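Local coordinates for putative protein (Neisseria meningitidis, PDB 2O3G) that belongs to a membrane-associated UPF0053-family protein and forms its transporter-associated domain, which may bind flavin adenine dinucleotide, at residues L19-A24 with H46-L51; L34-Q39 with H69-E74; G50-E55 with D64-H69; T58-G63 with F73-K78. One frame throughout, in Å; residues are numbered along the deposited sequence.

Interaction 1: residues L19-A24 with H46-L51; sequences LTVEGA and HTVAGL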
loop_
_atom_site.group_PDB
_atom_site.type_symbol
_atom_site.label_atom_id
_atom_site.label_comp_id
_atom_site.label_asym_id
_atom_site.label_seq_id
_atom_site.Cartn_x
_atom_site.Cartn_y
_atom_site.Cartn_z
ATOM N N LEU A 19 1.922 -11.925 -5.768
ATOM C CA LEU A 19 1.789 -10.430 -5.858
ATOM C C LEU A 19 1.576 -9.682 -4.554
ATOM O O LEU A 19 0.478 -9.092 -4.290
ATOM C CB LEU A 19 0.632 -10.072 -6.727
ATOM C CG LEU A 19 0.926 -10.323 -8.161
ATOM C CD1 LEU A 19 -0.518 -10.362 -8.657
ATOM C CD2 LEU A 19 1.808 -9.215 -8.726
ATOM N N THR A 20 2.592 -9.714 -3.714
ATOM C CA THR A 20 2.404 -9.147 -2.411
ATOM C C THR A 20 3.702 -8.505 -2.008
ATOM O O THR A 20 4.789 -8.946 -2.375
ATOM C CB THR A 20 1.988 -10.220 -1.363
ATOM O OG1 THR A 20 2.965 -11.239 -1.389
ATOM C CG2 THR A 20 0.612 -10.816 -1.632
ATOM N N VAL A 21 3.577 -7.443 -1.248
ATOM C CA VAL A 21 4.766 -6.738 -0.807
ATOM C C VAL A 21 4.576 -6.532 0.647
ATOM O O VAL A 21 3.424 -6.600 1.218
ATOM C CB VAL A 21 4.922 -5.342 -1.444
ATOM C CG1 VAL A 21 5.308 -5.465 -2.868
ATOM C CG2 VAL A 21 3.676 -4.592 -1.293
ATOM N N GLU A 22 5.730 -6.293 1.249
ATOM C CA GLU A 22 5.722 -5.756 2.589
ATOM C C GLU A 22 5.252 -4.315 2.728
ATOM O O GLU A 22 5.666 -3.394 1.984
ATOM C CB GLU A 22 7.057 -5.931 3.229
ATOM C CG GLU A 22 8.199 -5.427 2.403
ATOM C CD GLU A 22 9.522 -5.524 3.234
ATOM O OE1 GLU A 22 10.452 -4.618 3.062
ATOM O OE2 GLU A 22 9.565 -6.511 4.068
ATOM N N GLY A 23 4.355 -4.172 3.691
ATOM C CA GLY A 23 3.949 -2.897 4.257
ATOM C C GLY A 23 4.955 -1.753 4.248
ATOM O O GLY A 23 4.563 -0.594 4.196
ATOM N N ALA A 24 6.222 -2.068 4.280
ATOM C CA ALA A 24 7.198 -1.091 4.546
ATOM C C ALA A 24 7.998 -0.990 3.327
ATOM O O ALA A 24 9.102 -0.493 3.352
ATOM C CB ALA A 24 8.118 -1.587 5.678
ATOM N N HIS A 46 5.373 7.116 2.941
ATOM C CA HIS A 46 6.553 6.801 2.162
ATOM C C HIS A 46 6.566 5.372 1.761
ATOM O O HIS A 46 7.514 4.953 1.085
ATOM C CB HIS A 46 7.828 7.096 2.926
ATOM C CG HIS A 46 7.889 8.496 3.395
ATOM N ND1 HIS A 46 7.183 8.934 4.502
ATOM C CD2 HIS A 46 8.487 9.588 2.859
ATOM C CE1 HIS A 46 7.378 10.232 4.646
ATOM N NE2 HIS A 46 8.158 10.653 3.660
ATOM N N THR A 47 5.534 4.641 2.201
ATOM C CA THR A 47 5.494 3.182 2.101
ATOM C C THR A 47 4.112 2.655 1.722
ATOM O O THR A 47 3.022 3.362 1.941
ATOM C CB THR A 47 5.875 2.489 3.493
ATOM O OG1 THR A 47 4.836 2.726 4.480
ATOM C CG2 THR A 47 7.220 2.969 3.978
ATOM N N VAL A 48 4.132 1.400 1.223
ATOM C CA VAL A 48 2.881 0.745 0.857
ATOM C C VAL A 48 1.942 0.815 2.030
ATOM O O VAL A 48 0.772 1.251 1.935
ATOM C CB VAL A 48 3.131 -0.692 0.350
ATOM C CG1 VAL A 48 1.856 -1.322 -0.127
ATOM C CG2 VAL A 48 4.178 -0.661 -0.718
ATOM N N ALA A 49 2.449 0.458 3.187
ATOM C CA ALA A 49 1.558 0.422 4.345
ATOM C C ALA A 49 1.056 1.782 4.562
ATOM O O ALA A 49 -0.132 1.926 4.820
ATOM C CB ALA A 49 2.307 -0.043 5.635
ATOM N N GLY A 50 1.967 2.785 4.470
ATOM C CA GLY A 50 1.608 4.185 4.720
ATOM C C GLY A 50 0.520 4.625 3.753
ATOM O O GLY A 50 -0.472 5.286 4.162
ATOM N N LEU A 51 0.664 4.232 2.473
ATOM C CA LEU A 51 -0.366 4.500 1.474
ATOM C C LEU A 51 -1.671 4.037 1.975
ATOM O O LEU A 51 -2.655 4.787 1.929
ATOM C CB LEU A 51 -0.015 3.895 0.095
ATOM C CG LEU A 51 -0.952 3.355 -0.986
ATOM C CD1 LEU A 51 -2.397 3.694 -0.871
ATOM C CD2 LEU A 51 -0.386 3.791 -2.314
#
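Val21 and Val48 make the apolar part of this contact. Val21 CG2 lies 3.9 Å from Val48 CG1, and the two side chains run nearly perpendicular. Val48 CG1 is anti to the backbone N (chi1 -175°), which turns it toward the strand residue. The rest of Val48 rests beside the backbone of 19-24, with Val48 CB 4.0 Å from Glu22 O. Further along, Thr47 CB packs against Ala24 CA at 4.0 Å.

The contact joins the short outermost strand 20-22 of a four-stranded antiparallel sheet to the first turn of helix 48-56. The helix lies on one face of that sheet. Val48 also packs on Val86 and Phe73, from strands 82-90 and 71-79, so the apolar contact continues into the core. Val21 is tied into the sheet by backbone hydrogen bonds with Val86.

Hydrogen bonds gather at the helix start. Thr47 is the N-cap residue, and its OG1 accepts from Gly50 N at 2.9 Å, with 152° at the hydrogen. Thr47 OG1 stands between its own backbone N and carbonyl carbon (chi1 69°), which places it for this capping bond. The same hydroxyl can also donate across the contact to Gly23 O, but that bond is weak, with Thr47 OG1 and Gly23 O 3.3 Å apart. Ala49 N also points its hydrogen at Gly23 O. The carbonyl oxygen is modelled too close to a neighbouring atom, so the details of both bonds to it remain doubtful.

Interaction 2: residues L34-Q39 with H69-E74; sequences LNLPQQ and HGWRFE. With EDO (1,2-ethanediol), chain C.
Leu34 sits over one face of the Trp71 indole. Its CD2 is 4.0 Å from the centroid of the six-membered ring and 10° off the ring normal, a CH-pi contact. Leu34 CG adds a contact of 3.7 Å to Trp71 CH2. A second CH-pi contact joins Pro37 to His69. Pro37 CG lies over a face of the imidazole, displaced toward the CD2 and NE2 side. His69 CG is anti to the carbonyl carbon (chi1 -80°), and the side chain extends toward the proline.

Between these pairs Leu36 fills in with both branches. Its CD2 approaches Trp71 CD1 at 3.7 Å, while its CD1 comes to the edge of the Phe73 ring.

The polar link between the segments is water 1. It donates to Leu34 O and accepts from Trp71 NE1 at 2.9 Å, lying at the indole edge in the ring plane. In the turn before the strand, His69 N donates to O1 of a bound 1,2-ethanediol at 2.6 Å. Trp71 also makes a cation-pi contact with Lys90.

No direct hydrogen bond joins the segments. The loop is therefore held to the strand by aliphatic groups laid on aromatic rings, and one water probably helps fix the rotation of the indole.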
loop_
_atom_site.group_PDB
_atom_site.type_symbol
_atom_site.label_atom_id
_atom_site.label_comp_id
_atom_site.label_asym_id
_atom_site.label_seq_id
_atom_site.Cartn_x
_atom_site.Cartn_y
_atom_site.Cartn_z
ATOM N N LEU A 34 5.582 -0.179 -10.784
ATOM C CA LEU A 34 4.254 -0.338 -11.297
ATOM C C LEU A 34 3.810 0.908 -12.151
ATOM O O LEU A 34 2.619 1.233 -12.275
ATOM C CB LEU A 34 3.351 -0.528 -10.113
ATOM C CG LEU A 34 3.160 -1.988 -9.726
ATOM C CD1 LEU A 34 4.482 -2.761 -9.959
ATOM C CD2 LEU A 34 2.493 -2.140 -8.345
ATOM N N ASN A 35 4.748 1.674 -12.680
ATOM C CA ASN A 35 4.422 3.065 -13.053
ATOM C C ASN A 35 3.427 3.783 -12.225
ATOM O O ASN A 35 2.547 4.411 -12.788
ATOM C CB ASN A 35 3.955 3.106 -14.490
ATOM C CG ASN A 35 5.087 2.790 -15.385
ATOM O OD1 ASN A 35 6.233 2.956 -14.948
ATOM N ND2 ASN A 35 4.837 2.274 -16.595
ATOM N N LEU A 36 3.485 3.689 -10.917
ATOM C CA LEU A 36 2.579 4.541 -10.125
ATOM C C LEU A 36 2.922 6.005 -10.263
ATOM O O LEU A 36 4.048 6.381 -10.559
ATOM C CB LEU A 36 2.640 4.209 -8.659
ATOM C CG LEU A 36 2.122 2.821 -8.419
ATOM C CD1 LEU A 36 2.412 2.327 -7.021
ATOM C CD2 LEU A 36 0.669 2.955 -8.652
ATOM N N PRO A 37 1.958 6.868 -9.993
ATOM C CA PRO A 37 2.341 8.205 -10.312
ATOM C C PRO A 37 3.327 8.891 -9.215
ATOM O O PRO A 37 3.231 8.679 -8.015
ATOM C CB PRO A 37 0.991 8.883 -10.358
ATOM C CG PRO A 37 0.278 8.316 -9.241
ATOM C CD PRO A 37 0.650 6.827 -9.334
ATOM N N GLN A 38 4.296 9.639 -9.683
ATOM C CA GLN A 38 5.166 10.440 -8.872
ATOM C C GLN A 38 4.467 11.200 -7.767
ATOM O O GLN A 38 3.428 11.794 -7.972
ATOM C CB GLN A 38 5.792 11.422 -9.823
ATOM C CG GLN A 38 6.508 12.601 -9.207
ATOM C CD GLN A 38 7.874 12.231 -8.661
ATOM O OE1 GLN A 38 8.713 11.511 -9.296
ATOM N NE2 GLN A 38 8.086 12.644 -7.432
ATOM N N GLN A 39 5.036 11.188 -6.578
ATOM C CA GLN A 39 4.482 12.057 -5.534
ATOM C C GLN A 39 5.078 13.495 -5.492
ATOM O O GLN A 39 6.179 13.785 -6.034
ATOM C CB GLN A 39 4.488 11.383 -4.149
ATOM C CG GLN A 39 5.549 10.337 -4.017
ATOM C CD GLN A 39 5.834 9.929 -2.574
ATOM O OE1 GLN A 39 7.012 9.843 -2.194
ATOM N NE2 GLN A 39 4.774 9.663 -1.769
ATOM N N HIS A 69 -4.999 5.075 -7.770
ATOM C CA HIS A 69 -4.538 5.140 -9.122
ATOM C C HIS A 69 -4.603 3.846 -9.902
ATOM O O HIS A 69 -3.633 3.496 -10.598
ATOM C CB HIS A 69 -3.123 5.656 -9.223
ATOM C CG HIS A 69 -3.033 7.137 -9.117
ATOM N ND1 HIS A 69 -3.231 7.811 -7.911
ATOM C CD2 HIS A 69 -2.826 8.085 -10.059
ATOM C CE1 HIS A 69 -3.111 9.110 -8.100
ATOM N NE2 HIS A 69 -2.845 9.301 -9.389
ATOM N N GLY A 70 -5.752 3.163 -9.837
ATOM C CA GLY A 70 -5.955 2.004 -10.679
ATOM C C GLY A 70 -5.511 0.679 -10.061
ATOM O O GLY A 70 -5.534 -0.327 -10.738
ATOM N N TRP A 71 -5.053 0.696 -8.815
ATOM C CA TRP A 71 -4.646 -0.504 -8.138
ATOM C C TRP A 71 -5.333 -0.586 -6.774
ATOM O O TRP A 71 -5.832 0.424 -6.269
ATOM C CB TRP A 71 -3.192 -0.483 -7.920
ATOM C CG TRP A 71 -2.381 -0.320 -9.094
ATOM C CD1 TRP A 71 -2.104 0.807 -9.703
ATOM C CD2 TRP A 71 -1.600 -1.337 -9.749
ATOM N NE1 TRP A 71 -1.217 0.592 -10.771
ATOM C CE2 TRP A 71 -0.916 -0.726 -10.811
ATOM C CE3 TRP A 71 -1.503 -2.721 -9.602
ATOM C CZ2 TRP A 71 -0.102 -1.416 -11.674
ATOM C CZ3 TRP A 71 -0.652 -3.424 -10.459
ATOM C CH2 TRP A 71 0.035 -2.771 -11.485
ATOM N N ARG A 72 -5.379 -1.793 -6.211
ATOM C CA ARG A 72 -5.950 -2.096 -4.881
ATOM C C ARG A 72 -4.853 -2.612 -3.973
ATOM O O ARG A 72 -3.940 -3.338 -4.400
ATOM C CB ARG A 72 -6.945 -3.188 -5.037
ATOM C CG ARG A 72 -7.593 -3.574 -3.793
ATOM C CD ARG A 72 -8.914 -4.190 -4.122
ATOM N NE ARG A 72 -9.914 -3.153 -4.149
ATOM C CZ ARG A 72 -11.220 -3.329 -4.361
ATOM N NH1 ARG A 72 -11.742 -4.537 -4.536
ATOM N NH2 ARG A 72 -12.005 -2.266 -4.383
ATOM N N PHE A 73 -4.892 -2.207 -2.720
ATOM C CA PHE A 73 -3.812 -2.571 -1.807
ATOM C C PHE A 73 -4.478 -3.150 -0.646
ATOM O O PHE A 73 -5.367 -2.521 -0.092
ATOM C CB PHE A 73 -3.089 -1.338 -1.418
ATOM C CG PHE A 73 -2.256 -0.787 -2.529
ATOM C CD1 PHE A 73 -0.964 -1.157 -2.662
ATOM C CD2 PHE A 73 -2.797 0.095 -3.449
ATOM C CE1 PHE A 73 -0.180 -0.594 -3.689
ATOM C CE2 PHE A 73 -2.005 0.638 -4.435
ATOM C CZ PHE A 73 -0.697 0.279 -4.557
ATOM N N GLU A 74 -4.144 -4.389 -0.318
ATOM C CA GLU A 74 -4.958 -5.075 0.694
ATOM C C GLU A 74 -4.101 -5.675 1.744
ATOM O O GLU A 74 -3.102 -6.331 1.454
ATOM C CB GLU A 74 -5.777 -6.178 0.059
ATOM C CG GLU A 74 -6.721 -6.889 1.036
ATOM C CD GLU A 74 -7.454 -8.079 0.409
ATOM O OE1 GLU A 74 -7.142 -8.472 -0.757
ATOM O OE2 GLU A 74 -8.357 -8.624 1.076
HETATM C C1 EDO C . -7.597 7.922 -6.575
HETATM O O1 EDO C . -6.891 6.750 -7.014
HETATM C C2 EDO C . -6.539 8.866 -6.002
HETATM O O2 EDO C . -6.649 8.767 -4.586
HETATM O O HOH W 1 0.302 1.928 -12.814
#

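Interaction 3: residues G50-E55 with D64-H69; sequences GLIMEE and DFADFH. With EDO (1,2-ethanediol), chain C.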
loop_
_atom_site.group_PDB
_atom_site.type_symbol
_atom_site.label_atom_id
_atom_site.label_comp_id
_atom_site.label_asym_id
_atom_site.label_seq_id
_atom_site.Cartn_x
_atom_site.Cartn_y
_atom_site.Cartn_z
ATOM N N GLY A 50 1.967 2.785 4.470
ATOM C CA GLY A 50 1.608 4.185 4.720
ATOM C C GLY A 50 0.520 4.625 3.753
ATOM O O GLY A 50 -0.472 5.286 4.162
ATOM N N LEU A 51 0.664 4.232 2.473
ATOM C CA LEU A 51 -0.366 4.500 1.474
ATOM C C LEU A 51 -1.671 4.037 1.975
ATOM O O LEU A 51 -2.655 4.787 1.929
ATOM C CB LEU A 51 -0.015 3.895 0.095
ATOM C CG LEU A 51 -0.952 3.355 -0.986
ATOM C CD1 LEU A 51 -2.397 3.694 -0.871
ATOM C CD2 LEU A 51 -0.386 3.791 -2.314
ATOM N N ILE A 52 -1.728 2.802 2.451
ATOM C CA ILE A 52 -3.059 2.292 2.882
ATOM C C ILE A 52 -3.641 3.115 3.996
ATOM O O ILE A 52 -4.808 3.463 3.933
ATOM C CB ILE A 52 -3.052 0.826 3.357
ATOM C CG1 ILE A 52 -2.424 -0.074 2.294
ATOM C CG2 ILE A 52 -4.456 0.428 3.854
ATOM C CD1 ILE A 52 -2.667 -1.531 2.504
HETATM N N MSE A 53 -2.840 3.407 5.022
HETATM C CA MSE A 53 -3.318 4.217 6.194
HETATM C C MSE A 53 -3.786 5.577 5.806
HETATM O O MSE A 53 -4.859 6.025 6.260
HETATM C CB MSE A 53 -2.235 4.432 7.233
HETATM C CG MSE A 53 -1.060 3.513 7.107
HETATM SE SE MSE A 53 -0.496 3.275 8.936
HETATM C CE MSE A 53 1.439 2.747 8.881
ATOM N N GLU A 54 -2.969 6.238 4.990
ATOM C CA GLU A 54 -3.376 7.475 4.343
ATOM C C GLU A 54 -4.762 7.412 3.704
ATOM O O GLU A 54 -5.616 8.142 4.141
ATOM C CB GLU A 54 -2.331 7.919 3.331
ATOM C CG GLU A 54 -2.810 8.981 2.364
ATOM C CD GLU A 54 -2.854 10.341 3.018
ATOM O OE1 GLU A 54 -3.226 10.431 4.208
ATOM O OE2 GLU A 54 -2.502 11.332 2.346
ATOM N N GLU A 55 -5.018 6.560 2.691
ATOM C CA GLU A 55 -6.365 6.538 2.105
ATOM C C GLU A 55 -7.416 6.167 3.166
ATOM O O GLU A 55 -8.327 6.922 3.392
ATOM C CB GLU A 55 -6.452 5.717 0.806
ATOM C CG GLU A 55 -6.347 6.545 -0.572
ATOM C CD GLU A 55 -7.735 7.032 -1.202
ATOM O OE1 GLU A 55 -8.806 6.982 -0.527
ATOM O OE2 GLU A 55 -7.763 7.486 -2.399
ATOM N N ASP A 64 -8.708 -5.291 5.048
ATOM C CA ASP A 64 -8.959 -3.901 4.581
ATOM C C ASP A 64 -8.057 -3.588 3.379
ATOM O O ASP A 64 -6.960 -4.193 3.195
ATOM C CB ASP A 64 -8.745 -2.858 5.703
ATOM C CG ASP A 64 -9.864 -2.870 6.776
ATOM O OD1 ASP A 64 -9.887 -1.947 7.646
ATOM O OD2 ASP A 64 -10.703 -3.804 6.772
ATOM N N PHE A 65 -8.508 -2.646 2.557
ATOM C CA PHE A 65 -7.739 -2.378 1.346
ATOM C C PHE A 65 -7.950 -0.955 0.951
ATOM O O PHE A 65 -8.901 -0.319 1.352
ATOM C CB PHE A 65 -8.204 -3.292 0.214
ATOM C CG PHE A 65 -9.640 -3.104 -0.113
ATOM C CD1 PHE A 65 -10.627 -3.828 0.572
ATOM C CD2 PHE A 65 -10.025 -2.158 -1.047
ATOM C CE1 PHE A 65 -12.011 -3.589 0.364
ATOM C CE2 PHE A 65 -11.387 -1.913 -1.307
ATOM C CZ PHE A 65 -12.392 -2.632 -0.588
ATOM N N ALA A 66 -7.083 -0.437 0.125
ATOM C CA ALA A 66 -7.260 0.922 -0.302
ATOM C C ALA A 66 -7.106 0.891 -1.732
ATOM O O ALA A 66 -6.143 0.246 -2.209
ATOM C CB ALA A 66 -6.147 1.814 0.296
ATOM N N ASP A 67 -7.942 1.628 -2.440
ATOM C CA ASP A 67 -7.745 1.770 -3.925
ATOM C C ASP A 67 -7.013 3.039 -4.290
ATOM O O ASP A 67 -7.403 4.095 -3.810
ATOM C CB ASP A 67 -9.100 1.764 -4.673
ATOM C CG ASP A 67 -9.863 0.384 -4.547
ATOM O OD1 ASP A 67 -11.008 0.268 -5.053
ATOM O OD2 ASP A 67 -9.301 -0.606 -4.005
ATOM N N PHE A 68 -6.019 2.952 -5.184
ATOM C CA PHE A 68 -5.189 4.064 -5.503
ATOM C C PHE A 68 -4.701 4.050 -6.974
ATOM O O PHE A 68 -4.008 3.143 -7.362
ATOM C CB PHE A 68 -3.991 3.921 -4.531
ATOM C CG PHE A 68 -2.904 4.996 -4.637
ATOM C CD1 PHE A 68 -2.986 6.163 -3.875
ATOM C CD2 PHE A 68 -1.789 4.779 -5.426
ATOM C CE1 PHE A 68 -1.966 7.205 -3.967
ATOM C CE2 PHE A 68 -0.721 5.759 -5.493
ATOM C CZ PHE A 68 -0.833 6.967 -4.749
ATOM N N HIS A 69 -4.999 5.075 -7.770
ATOM C CA HIS A 69 -4.538 5.140 -9.122
ATOM C C HIS A 69 -4.603 3.846 -9.902
ATOM O O HIS A 69 -3.633 3.496 -10.598
ATOM C CB HIS A 69 -3.123 5.656 -9.223
ATOM C CG HIS A 69 -3.033 7.137 -9.117
ATOM N ND1 HIS A 69 -3.231 7.811 -7.911
ATOM C CD2 HIS A 69 -2.826 8.085 -10.059
ATOM C CE1 HIS A 69 -3.111 9.110 -8.100
ATOM N NE2 HIS A 69 -2.845 9.301 -9.389
HETATM C C1 EDO C . -7.597 7.922 -6.575
HETATM O O1 EDO C . -6.891 6.750 -7.014
HETATM C C2 EDO C . -6.539 8.866 -6.002
HETATM O O2 EDO C . -6.649 8.767 -4.586
#
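Leu51, Ile52 and Glu55 of helix 48-56 pack on Ala66 and Phe68 of strand 65-68 in a helix-on-sheet arrangement, at one outer strand of the domain's antiparallel sheet. The axes of 50-55 and 65-68 are perpendicular and pass 7.7 Å apart at their closest.

Leu51 carries the aromatic part. Its CD2 stands over the centre of the Phe68 ring, 3.5 Å from the centroid and 12° off the normal, a CH-pi contact. Leu51 CD1 lies over the same face, out toward its rim, and is 4.4 Å from Ala66 CB. Phe68 CG is anti to the backbone N (chi1 180°), which turns one ring face to the leucine. On the opposite ring face lies His69 ND1, so Phe68 is flanked on both sides.

Ala66 is the centre of the strand's footprint. Its CB meets Glu55 CB at 3.9 Å and Ile52 CG2 at 4.2 Å, so the helix comes close over this small residue. The Glu55 chain bends at chi2, and its OE2 accepts from O2 of the bound 1,2-ethanediol at 2.8 Å. The diol, probably from the crystallisation liquor, also takes the N-H of His69 just after the strand, and so bridges helix and turn in the crystal.

Asp67 points away from the helix, and its carboxylate pairs with Arg72 of the adjacent strand. Ile52 and Phe68 both continue onto Phe73 of strand 71-79, which lies next to strand 65-68, while Leu51 and Glu54 also touch Phe45 in the preceding loop.

Interaction 4: residues T58-G63 with F73-K78; sequences TIPDVG and FEVVEK
Val62, Val75 and Lys78 make the closely packed part of this contact. Gly63 N donates to Val75 O at 2.5 Å, and Val62 CA is a further 3.4 Å neighbour of that oxygen. Pro60 is buried and presses its CB against Val75 CG1 at 3.9 Å. Its ring also reaches Ile52 of the helix and Ile83 of strand 82-90. Lys78 folds back across the loop, bent at chi2, chi3 and chi4. Its NZ donates to Pro60 O at 2.8 Å, from 35° above the carbonyl plane. Its CG meets Val62 CG2 at 3.6 Å, the two side chains lying alongside and pointing opposite ways.

The looser side is at the surface. Asp61 OD1 is 4.6 Å from Lys78 NZ, too far for a salt bridge, though the opposite charges may attract weakly. Ile59 touches the ammonium end with CG2. Glu74 OE2 only comes up to Gly63 CA, at 3.6 Å.

Further along, Val76 and Glu77 both face Arg85 in a classic beta bulge. The contact itself is a helix-to-strand connection. Loop 58-63 follows helix 48-56 and is pinned on strand 71-79 through Gly63, whose phi is positive (71°), just before the chain enters edge strand 65-68, the antiparallel neighbour of 71-79.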
loop_
_atom_site.group_PDB
_atom_site.type_symbol
_atom_site.label_atom_id
_atom_site.label_comp_id
_atom_site.label_asym_id
_atom_site.label_seq_id
_atom_site.Cartn_x
_atom_site.Cartn_y
_atom_site.Cartn_z
ATOM N N THR A 58 -7.413 5.190 8.766
ATOM C CA THR A 58 -7.625 4.469 10.016
ATOM C C THR A 58 -6.705 3.269 10.134
ATOM O O THR A 58 -5.952 3.050 9.202
ATOM C CB THR A 58 -9.070 4.088 10.205
ATOM O OG1 THR A 58 -9.092 3.090 11.207
ATOM C CG2 THR A 58 -9.706 3.537 8.925
ATOM N N ILE A 59 -6.689 2.521 11.250
ATOM C CA ILE A 59 -5.749 1.399 11.325
ATOM C C ILE A 59 -6.387 0.280 10.560
ATOM O O ILE A 59 -7.465 -0.159 10.940
ATOM C CB ILE A 59 -5.462 0.862 12.718
ATOM C CG1 ILE A 59 -5.450 2.001 13.739
ATOM C CG2 ILE A 59 -4.057 0.134 12.739
ATOM C CD1 ILE A 59 -4.276 2.996 13.579
ATOM N N PRO A 60 -5.752 -0.146 9.444
ATOM C CA PRO A 60 -6.375 -1.157 8.643
ATOM C C PRO A 60 -6.301 -2.542 9.285
ATOM O O PRO A 60 -5.255 -2.976 9.691
ATOM C CB PRO A 60 -5.561 -1.088 7.355
ATOM C CG PRO A 60 -4.234 -0.672 7.778
ATOM C CD PRO A 60 -4.487 0.324 8.844
ATOM N N ASP A 61 -7.419 -3.241 9.366
ATOM C CA ASP A 61 -7.373 -4.663 9.688
ATOM C C ASP A 61 -6.909 -5.485 8.526
ATOM O O ASP A 61 -6.864 -5.022 7.400
ATOM C CB ASP A 61 -8.773 -5.149 9.981
ATOM C CG ASP A 61 -9.293 -4.584 11.254
ATOM O OD1 ASP A 61 -8.457 -4.570 12.205
ATOM O OD2 ASP A 61 -10.489 -4.133 11.300
ATOM N N VAL A 62 -6.647 -6.753 8.780
ATOM C CA VAL A 62 -6.443 -7.681 7.699
ATOM C C VAL A 62 -7.680 -7.653 6.792
ATOM O O VAL A 62 -8.830 -7.473 7.261
ATOM C CB VAL A 62 -6.148 -9.053 8.224
ATOM C CG1 VAL A 62 -6.175 -10.016 7.073
ATOM C CG2 VAL A 62 -4.776 -9.045 8.922
ATOM N N GLY A 63 -7.430 -7.724 5.484
ATOM C CA GLY A 63 -8.521 -7.667 4.527
ATOM C C GLY A 63 -9.208 -6.322 4.365
ATOM O O GLY A 63 -10.199 -6.206 3.623
ATOM N N PHE A 73 -4.892 -2.207 -2.720
ATOM C CA PHE A 73 -3.812 -2.571 -1.807
ATOM C C PHE A 73 -4.478 -3.150 -0.646
ATOM O O PHE A 73 -5.367 -2.521 -0.092
ATOM C CB PHE A 73 -3.089 -1.338 -1.418
ATOM C CG PHE A 73 -2.256 -0.787 -2.529
ATOM C CD1 PHE A 73 -0.964 -1.157 -2.662
ATOM C CD2 PHE A 73 -2.797 0.095 -3.449
ATOM C CE1 PHE A 73 -0.180 -0.594 -3.689
ATOM C CE2 PHE A 73 -2.005 0.638 -4.435
ATOM C CZ PHE A 73 -0.697 0.279 -4.557
ATOM N N GLU A 74 -4.144 -4.389 -0.318
ATOM C CA GLU A 74 -4.958 -5.075 0.694
ATOM C C GLU A 74 -4.101 -5.675 1.744
ATOM O O GLU A 74 -3.102 -6.331 1.454
ATOM C CB GLU A 74 -5.777 -6.178 0.059
ATOM C CG GLU A 74 -6.721 -6.889 1.036
ATOM C CD GLU A 74 -7.454 -8.079 0.409
ATOM O OE1 GLU A 74 -7.142 -8.472 -0.757
ATOM O OE2 GLU A 74 -8.357 -8.624 1.076
ATOM N N VAL A 75 -4.464 -5.445 2.976
ATOM C CA VAL A 75 -3.587 -5.922 4.029
ATOM C C VAL A 75 -3.920 -7.375 4.270
ATOM O O VAL A 75 -5.073 -7.766 4.563
ATOM C CB VAL A 75 -3.677 -5.046 5.270
ATOM C CG1 VAL A 75 -4.885 -4.288 5.196
ATOM C CG2 VAL A 75 -3.656 -5.861 6.543
ATOM N N VAL A 76 -2.901 -8.180 4.104
ATOM C CA VAL A 76 -3.152 -9.587 4.209
ATOM C C VAL A 76 -2.619 -10.166 5.510
ATOM O O VAL A 76 -3.314 -10.965 6.176
ATOM C CB VAL A 76 -2.702 -10.447 2.960
ATOM C CG1 VAL A 76 -3.558 -10.099 1.799
ATOM C CG2 VAL A 76 -1.219 -10.341 2.667
ATOM N N GLU A 77 -1.404 -9.752 5.863
ATOM C CA GLU A 77 -0.864 -10.017 7.172
ATOM C C GLU A 77 -0.513 -8.716 7.978
ATOM O O GLU A 77 0.214 -7.831 7.512
ATOM C CB GLU A 77 0.334 -10.903 6.957
ATOM C CG GLU A 77 0.728 -11.744 8.080
ATOM C CD GLU A 77 2.161 -12.116 7.885
ATOM O OE1 GLU A 77 2.580 -12.166 6.694
ATOM O OE2 GLU A 77 2.879 -12.330 8.896
ATOM N N LYS A 78 -1.073 -8.614 9.185
ATOM C CA LYS A 78 -0.567 -7.722 10.232
ATOM C C LYS A 78 0.316 -8.537 11.163
ATOM O O LYS A 78 -0.105 -9.615 11.654
ATOM C CB LYS A 78 -1.715 -7.184 11.047
ATOM C CG LYS A 78 -2.724 -6.447 10.259
ATOM C CD LYS A 78 -2.664 -5.006 10.605
ATOM C CE LYS A 78 -3.039 -4.822 12.044
ATOM N NZ LYS A 78 -3.917 -3.664 12.097
#

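How the interactions relate
All four contacts reach one antiparallel sheet; interactions 1 and 3 set helix 48-56 on its face. The first joins the helix start to strand 20-22, the second its next turns to strand 65-68, the two outermost strands. Interactions 2 and 4 hold loops to strand 71-79, with centres about 17 Å apart on opposite sides of the chain's centre. Interactions 1, 2 and 3 are partly buried; interaction 4 is a surface contact. Their chemistry differs accordingly: helix capping beside valine packing in 1, aliphatic-aromatic contacts in 2 and 3, and hydrogen bonds to loop and strand carbonyls in 4. Phe73, shared by the strand segments of 2 and 4, packs on Val48 and Leu51 of interaction 1.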